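Local coordinates for protein TsrE (Streptomyces laurentii, PDB 7CWW) that probably acts as a cyclase in the biosynthesis of a thiopeptide antibiotic, helping to close the peptide around a nitrogen heterocycle, at residues D140-T145 / T336-I341; L200-L205 / A342-E347. One frame throughout, in Å; residues are numbered along the deposited sequence.

Contact 1: D140-T145 / T336-I341; sequences DFLVCT and TLFYLI
Leu142 CG and Ile341 CG1 both lie beside the backbone N of their own residue (chi1 -71° and -68°), with the next bond extended, which carries Ile341 CD1 toward Leu142 across the gap between helices 131-149 and 331-349. CD1 of Ile341 ends 3.6 Å from CB of Leu142. The same methyl lies 4.0 Å from CG2 of Val143. That CG2 also sits 3.9 Å from Ile341 CG1, the two side chains passing at a slant. Ile341 thus packs against two consecutive residues of 140-145.

The other half of the contact is made by the tip of Leu142. Its CD1 rests 3.9 Å from CB of Leu337, and the two leucines cross at about a right angle. CD1 also approaches the Phe338 ring obliquely, 4.2 Å from CE1. The segment axes are 10.7 Å apart at closest approach, with 56° between their directions. Leucine, isoleucine and valine side chains fill this spacing.

Behind this layer, Phe141 O accepts from the backbone N of Thr145 and from Thr145 OG1, the latter at 2.7 Å from Phe141 O. The two donors come from opposite faces of the carbonyl plane. Thr145 OG1 also bonds Trp229 NE1, which ties helix 131-149 to helix 224-245. Phe338 touches the bound polyether, and Tyr335 meets its ring edge-to-face.

All the touching residues are buried. The meeting surfaces are carbon alone, so the two segments are held by apolar burial and close packing rather than by directional bonds. The contact is helix-on-helix core packing that reaches the pocket wall at Phe338.

Contact 2: L200-L205 / A342-E347; sequences LLRPRL and ARAFEE
Arg202 and Ala344 bring the backbones together, their CA atoms 5.2 Å apart, where segments 200-205 and 342-347 cross at 73° with axes 9.0 Å apart.

The small side chain of Ala344 sits at the crossing. Its CB lies 4.1 Å from Arg202 CG and also meets Leu201 CB and Leu205 CD1. A bend at chi3 (48°) then turns the end of Arg202 over Glu347. CB of Glu347 lies over one face of the guanidinium, 4.0 Å from Arg202 CZ. Arg202 NH1 reaches Glu347 OE1 at 3.3 Å in a salt bridge whose hydrogen bond is weak. The two side chains cross at about a right angle, and the guanidinium and carboxylate planes are steeply inclined to each other. With one N-H...O bond between them, this is not a bidentate, coplanar pairing.

Both charged groups have further partners. Arg202 NE is paired with Glu348 OE1, and Glu347 OE2 with Arg198 NH1. Tyr194 OH bonds Glu347 OE1. Arg343 NH2, one turn earlier, adds a salt bridge to Glu347 OE2 at 3.4 Å, again with a weak hydrogen bond, completing a network with Arg202.

On the more buried side, Leu205 packs over one face of Phe345. Its CD1 is 3.8 Å from the ring centroid and 12° off the normal, a CH-pi contact. CD2 covers the same ring nearer its rim, 3.8 Å from Phe345 CD1. Val209, one turn on from Leu205 along helix 183-211, also touches Phe345.

The contact therefore joins helices 183-211 and 331-349 in two ways. An apolar side is built on Ala344 and the CH-pi contact of Leu205 with Phe345. At the partly exposed side, several arginines share the charge of Glu347, which would probably favour its ionised form.

Overall arrangement
Contacts 1 and 2 share helix 331-349 and lie side by side, their centres about 9 Å apart. Successive turns of that helix face helix 131-149 in contact 1 and helix 183-211 in contact 2. The three helices close up directly: Val143 CG2 lies 3.7 Å from Leu205 CD1, and Leu340 CB lies 3.9 Å from Leu201 CD1. A salt bridge of 2.9 Å between Asp140 OD2 and Arg204 NH1 adds a polar tie. Contact 1 is nearer the polyether pocket, the Phe338 side chain being about 4 Å from the ligand. The Phe345 side chain of contact 2 stands about 9 Å from it.

Contact 1: D140-T145 / T336-I341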
loop_
_atom_site.group_PDB
_atom_site.type_symbol
_atom_site.label_atom_id
_atom_site.label_comp_id
_atom_site.label_asym_id
_atom_site.label_seq_id
_atom_site.Cartn_x
_atom_site.Cartn_y
_atom_site.Cartn_z
ATOM N N ASP A 140 -10.226 -7.093 2.142
ATOM C CA ASP A 140 -11.226 -6.234 2.775
ATOM C C ASP A 140 -10.795 -4.772 2.776
ATOM O O ASP A 140 -11.556 -3.891 2.358
ATOM C CB ASP A 140 -11.490 -6.691 4.209
ATOM C CG ASP A 140 -12.351 -7.941 4.287
ATOM O OD1 ASP A 140 -12.831 -8.420 3.235
ATOM O OD2 ASP A 140 -12.519 -8.456 5.411
ATOM N N PHE A 141 -9.591 -4.475 3.280
ATOM C CA PHE A 141 -9.289 -3.053 3.429
ATOM C C PHE A 141 -8.909 -2.410 2.103
ATOM O O PHE A 141 -9.147 -1.210 1.920
ATOM C CB PHE A 141 -8.242 -2.822 4.539
ATOM C CG PHE A 141 -6.785 -3.107 4.161
ATOM C CD1 PHE A 141 -6.037 -2.203 3.414
ATOM C CD2 PHE A 141 -6.137 -4.218 4.681
ATOM C CE1 PHE A 141 -4.679 -2.449 3.127
ATOM C CE2 PHE A 141 -4.779 -4.476 4.392
ATOM C CZ PHE A 141 -4.062 -3.586 3.611
ATOM N N LEU A 142 -8.379 -3.182 1.150
ATOM C CA LEU A 142 -8.092 -2.621 -0.164
ATOM C C LEU A 142 -9.380 -2.246 -0.894
ATOM O O LEU A 142 -9.481 -1.155 -1.471
ATOM C CB LEU A 142 -7.271 -3.612 -0.996
ATOM C CG LEU A 142 -5.828 -3.815 -0.547
ATOM C CD1 LEU A 142 -5.219 -4.911 -1.403
ATOM C CD2 LEU A 142 -5.019 -2.492 -0.623
ATOM N N VAL A 143 -10.375 -3.137 -0.893
ATOM C CA VAL A 143 -11.643 -2.809 -1.558
ATOM C C VAL A 143 -12.238 -1.542 -0.952
ATOM O O VAL A 143 -12.593 -0.586 -1.662
ATOM C CB VAL A 143 -12.627 -3.992 -1.466
ATOM C CG1 VAL A 143 -14.031 -3.545 -1.829
ATOM C CG2 VAL A 143 -12.187 -5.149 -2.382
ATOM N N CYS A 144 -12.348 -1.517 0.378
ATOM C CA CYS A 144 -12.899 -0.368 1.078
ATOM C C CYS A 144 -12.089 0.906 0.860
ATOM O O CYS A 144 -12.674 1.994 0.793
ATOM C CB CYS A 144 -12.981 -0.702 2.564
ATOM S SG CYS A 144 -14.215 -2.006 2.842
ATOM N N THR A 145 -10.758 0.804 0.747
ATOM C CA THR A 145 -9.970 2.019 0.555
ATOM C C THR A 145 -10.311 2.705 -0.767
ATOM O O THR A 145 -10.427 3.938 -0.828
ATOM C CB THR A 145 -8.480 1.691 0.632
ATOM O OG1 THR A 145 -8.169 1.288 1.968
ATOM C CG2 THR A 145 -7.628 2.916 0.284
ATOM N N THR A 336 -1.483 -9.598 -7.303
ATOM C CA THR A 336 -2.625 -10.506 -7.371
ATOM C C THR A 336 -3.862 -9.862 -6.752
ATOM O O THR A 336 -4.957 -9.904 -7.329
ATOM C CB THR A 336 -2.305 -11.834 -6.682
ATOM O OG1 THR A 336 -1.276 -12.514 -7.399
ATOM C CG2 THR A 336 -3.530 -12.719 -6.676
ATOM N N LEU A 337 -3.711 -9.265 -5.567
ATOM C CA LEU A 337 -4.849 -8.601 -4.945
ATOM C C LEU A 337 -5.402 -7.508 -5.848
ATOM O O LEU A 337 -6.619 -7.416 -6.042
ATOM C CB LEU A 337 -4.457 -8.037 -3.568
ATOM C CG LEU A 337 -4.335 -9.078 -2.439
ATOM C CD1 LEU A 337 -3.551 -8.509 -1.264
ATOM C CD2 LEU A 337 -5.710 -9.611 -1.959
ATOM N N PHE A 338 -4.529 -6.687 -6.444
ATOM C CA PHE A 338 -5.040 -5.604 -7.283
ATOM C C PHE A 338 -5.806 -6.168 -8.471
ATOM O O PHE A 338 -6.875 -5.662 -8.828
ATOM C CB PHE A 338 -3.895 -4.710 -7.767
ATOM C CG PHE A 338 -3.008 -4.172 -6.657
ATOM C CD1 PHE A 338 -3.519 -3.927 -5.375
ATOM C CD2 PHE A 338 -1.663 -3.890 -6.911
ATOM C CE1 PHE A 338 -2.694 -3.433 -4.361
ATOM C CE2 PHE A 338 -0.829 -3.390 -5.909
ATOM C CZ PHE A 338 -1.346 -3.154 -4.636
ATOM N N TYR A 339 -5.275 -7.230 -9.082
ATOM C CA TYR A 339 -5.911 -7.827 -10.251
ATOM C C TYR A 339 -7.262 -8.435 -9.890
ATOM O O TYR A 339 -8.255 -8.231 -10.597
ATOM C CB TYR A 339 -4.989 -8.886 -10.861
ATOM C CG TYR A 339 -5.588 -9.534 -12.088
ATOM C CD1 TYR A 339 -5.407 -8.973 -13.350
ATOM C CD2 TYR A 339 -6.350 -10.687 -11.985
ATOM C CE1 TYR A 339 -5.965 -9.552 -14.481
ATOM C CE2 TYR A 339 -6.917 -11.268 -13.104
ATOM C CZ TYR A 339 -6.721 -10.699 -14.347
ATOM O OH TYR A 339 -7.290 -11.280 -15.458
ATOM N N LEU A 340 -7.305 -9.210 -8.805
ATOM C CA LEU A 340 -8.547 -9.845 -8.376
ATOM C C LEU A 340 -9.622 -8.816 -8.065
ATOM O O LEU A 340 -10.794 -9.012 -8.404
ATOM C CB LEU A 340 -8.292 -10.717 -7.143
ATOM C CG LEU A 340 -7.353 -11.914 -7.324
ATOM C CD1 LEU A 340 -7.241 -12.657 -6.003
ATOM C CD2 LEU A 340 -7.801 -12.840 -8.441
ATOM N N ILE A 341 -9.248 -7.722 -7.400
ATOM C CA ILE A 341 -10.214 -6.676 -7.084
ATOM C C ILE A 341 -10.750 -6.036 -8.358
ATOM O O ILE A 341 -11.959 -5.805 -8.499
ATOM C CB ILE A 341 -9.582 -5.623 -6.161
ATOM C CG1 ILE A 341 -9.304 -6.243 -4.794
ATOM C CG2 ILE A 341 -10.519 -4.387 -6.048
ATOM C CD1 ILE A 341 -8.490 -5.377 -3.865
#

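Contact 2: L200-L205 / A342-E347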
loop_
_atom_site.group_PDB
_atom_site.type_symbol
_atom_site.label_atom_id
_atom_site.label_comp_id
_atom_site.label_asym_id
_atom_site.label_seq_id
_atom_site.Cartn_x
_atom_site.Cartn_y
_atom_site.Cartn_z
ATOM N N LEU A 200 -16.182 -16.730 -5.099
ATOM C CA LEU A 200 -15.995 -16.211 -3.754
ATOM C C LEU A 200 -15.754 -14.703 -3.743
ATOM O O LEU A 200 -16.235 -14.007 -2.844
ATOM C CB LEU A 200 -14.828 -16.929 -3.071
ATOM C CG LEU A 200 -15.206 -18.255 -2.405
ATOM C CD1 LEU A 200 -14.061 -19.253 -2.476
ATOM C CD2 LEU A 200 -15.640 -18.040 -0.959
ATOM N N LEU A 201 -15.040 -14.180 -4.742
ATOM C CA LEU A 201 -14.604 -12.787 -4.701
ATOM C C LEU A 201 -15.741 -11.811 -4.987
ATOM O O LEU A 201 -15.834 -10.759 -4.342
ATOM C CB LEU A 201 -13.481 -12.571 -5.703
ATOM C CG LEU A 201 -12.157 -13.260 -5.406
ATOM C CD1 LEU A 201 -11.300 -13.201 -6.651
ATOM C CD2 LEU A 201 -11.469 -12.594 -4.241
ATOM N N ARG A 202 -16.601 -12.132 -5.966
ATOM C CA ARG A 202 -17.599 -11.155 -6.401
ATOM C C ARG A 202 -18.624 -10.844 -5.311
ATOM O O ARG A 202 -18.826 -9.654 -5.015
ATOM C CB ARG A 202 -18.245 -11.621 -7.711
ATOM C CG ARG A 202 -17.329 -11.387 -8.916
ATOM C CD ARG A 202 -17.919 -11.937 -10.189
ATOM N NE ARG A 202 -19.306 -11.524 -10.340
ATOM C CZ ARG A 202 -20.073 -11.845 -11.376
ATOM N NH1 ARG A 202 -19.590 -12.595 -12.355
ATOM N NH2 ARG A 202 -21.327 -11.419 -11.428
ATOM N N PRO A 203 -19.274 -11.821 -4.661
ATOM C CA PRO A 203 -20.210 -11.449 -3.579
ATOM C C PRO A 203 -19.529 -10.828 -2.368
ATOM O O PRO A 203 -20.122 -9.952 -1.721
ATOM C CB PRO A 203 -20.906 -12.774 -3.228
ATOM C CG PRO A 203 -20.020 -13.842 -3.770
ATOM C CD PRO A 203 -19.349 -13.262 -4.974
ATOM N N ARG A 204 -18.300 -11.237 -2.042
ATOM C CA ARG A 204 -17.570 -10.567 -0.969
ATOM C C ARG A 204 -17.354 -9.091 -1.296
ATOM O O ARG A 204 -17.602 -8.211 -0.463
ATOM C CB ARG A 204 -16.233 -11.276 -0.729
ATOM C CG ARG A 204 -15.430 -10.745 0.464
ATOM C CD ARG A 204 -16.245 -10.776 1.755
ATOM N NE ARG A 204 -15.485 -10.282 2.904
ATOM C CZ ARG A 204 -16.032 -9.738 3.990
ATOM N NH1 ARG A 204 -15.263 -9.320 4.988
ATOM N NH2 ARG A 204 -17.350 -9.606 4.080
ATOM N N LEU A 205 -16.923 -8.805 -2.524
ATOM C CA LEU A 205 -16.693 -7.424 -2.942
ATOM C C LEU A 205 -17.975 -6.598 -2.894
ATOM O O LEU A 205 -17.971 -5.461 -2.412
ATOM C CB LEU A 205 -16.092 -7.394 -4.352
ATOM C CG LEU A 205 -15.846 -5.976 -4.891
ATOM C CD1 LEU A 205 -14.393 -5.760 -5.334
ATOM C CD2 LEU A 205 -16.811 -5.649 -6.019
ATOM N N ALA A 342 -9.853 -5.690 -9.285
ATOM C CA ALA A 342 -10.283 -5.034 -10.514
ATOM C C ALA A 342 -11.231 -5.929 -11.312
ATOM O O ALA A 342 -12.291 -5.481 -11.765
ATOM C CB ALA A 342 -9.060 -4.649 -11.357
ATOM N N ARG A 343 -10.872 -7.207 -11.477
ATOM C CA ARG A 343 -11.720 -8.120 -12.241
ATOM C C ARG A 343 -13.067 -8.311 -11.560
ATOM O O ARG A 343 -14.106 -8.361 -12.226
ATOM C CB ARG A 343 -11.028 -9.477 -12.419
ATOM C CG ARG A 343 -9.838 -9.485 -13.372
ATOM C CD ARG A 343 -10.244 -9.329 -14.827
ATOM N NE ARG A 343 -11.296 -10.259 -15.223
ATOM C CZ ARG A 343 -11.099 -11.504 -15.645
ATOM N NH1 ARG A 343 -9.870 -12.017 -15.734
ATOM N NH2 ARG A 343 -12.145 -12.241 -15.981
ATOM N N ALA A 344 -13.074 -8.433 -10.231
ATOM C CA ALA A 344 -14.342 -8.612 -9.530
ATOM C C ALA A 344 -15.229 -7.375 -9.658
ATOM O O ALA A 344 -16.443 -7.499 -9.871
ATOM C CB ALA A 344 -14.090 -8.953 -8.063
ATOM N N PHE A 345 -14.655 -6.174 -9.522
ATOM C CA PHE A 345 -15.427 -4.954 -9.809
ATOM C C PHE A 345 -15.994 -5.001 -11.220
ATOM O O PHE A 345 -17.176 -4.721 -11.449
ATOM C CB PHE A 345 -14.532 -3.716 -9.683
ATOM C CG PHE A 345 -14.553 -3.045 -8.339
ATOM C CD1 PHE A 345 -15.726 -2.524 -7.815
ATOM C CD2 PHE A 345 -13.368 -2.872 -7.631
ATOM C CE1 PHE A 345 -15.725 -1.863 -6.590
ATOM C CE2 PHE A 345 -13.350 -2.218 -6.410
ATOM C CZ PHE A 345 -14.538 -1.711 -5.884
ATOM N N GLU A 346 -15.137 -5.333 -12.192
ATOM C CA GLU A 346 -15.518 -5.298 -13.597
ATOM C C GLU A 346 -16.706 -6.201 -13.881
ATOM O O GLU A 346 -17.652 -5.800 -14.566
ATOM C CB GLU A 346 -14.322 -5.719 -14.451
ATOM C CG GLU A 346 -14.349 -5.249 -15.866
ATOM C CD GLU A 346 -13.076 -5.658 -16.587
ATOM O OE1 GLU A 346 -13.074 -6.731 -17.231
ATOM O OE2 GLU A 346 -12.070 -4.930 -16.448
ATOM N N GLU A 347 -16.655 -7.441 -13.393
ATOM C CA GLU A 347 -17.741 -8.380 -13.656
ATOM C C GLU A 347 -18.958 -8.106 -12.785
ATOM O O GLU A 347 -20.096 -8.246 -13.244
ATOM C CB GLU A 347 -17.266 -9.816 -13.435
ATOM C CG GLU A 347 -16.495 -10.394 -14.603
ATOM C CD GLU A 347 -16.095 -11.840 -14.371
ATOM O OE1 GLU A 347 -16.411 -12.375 -13.282
ATOM O OE2 GLU A 347 -15.468 -12.429 -15.277
#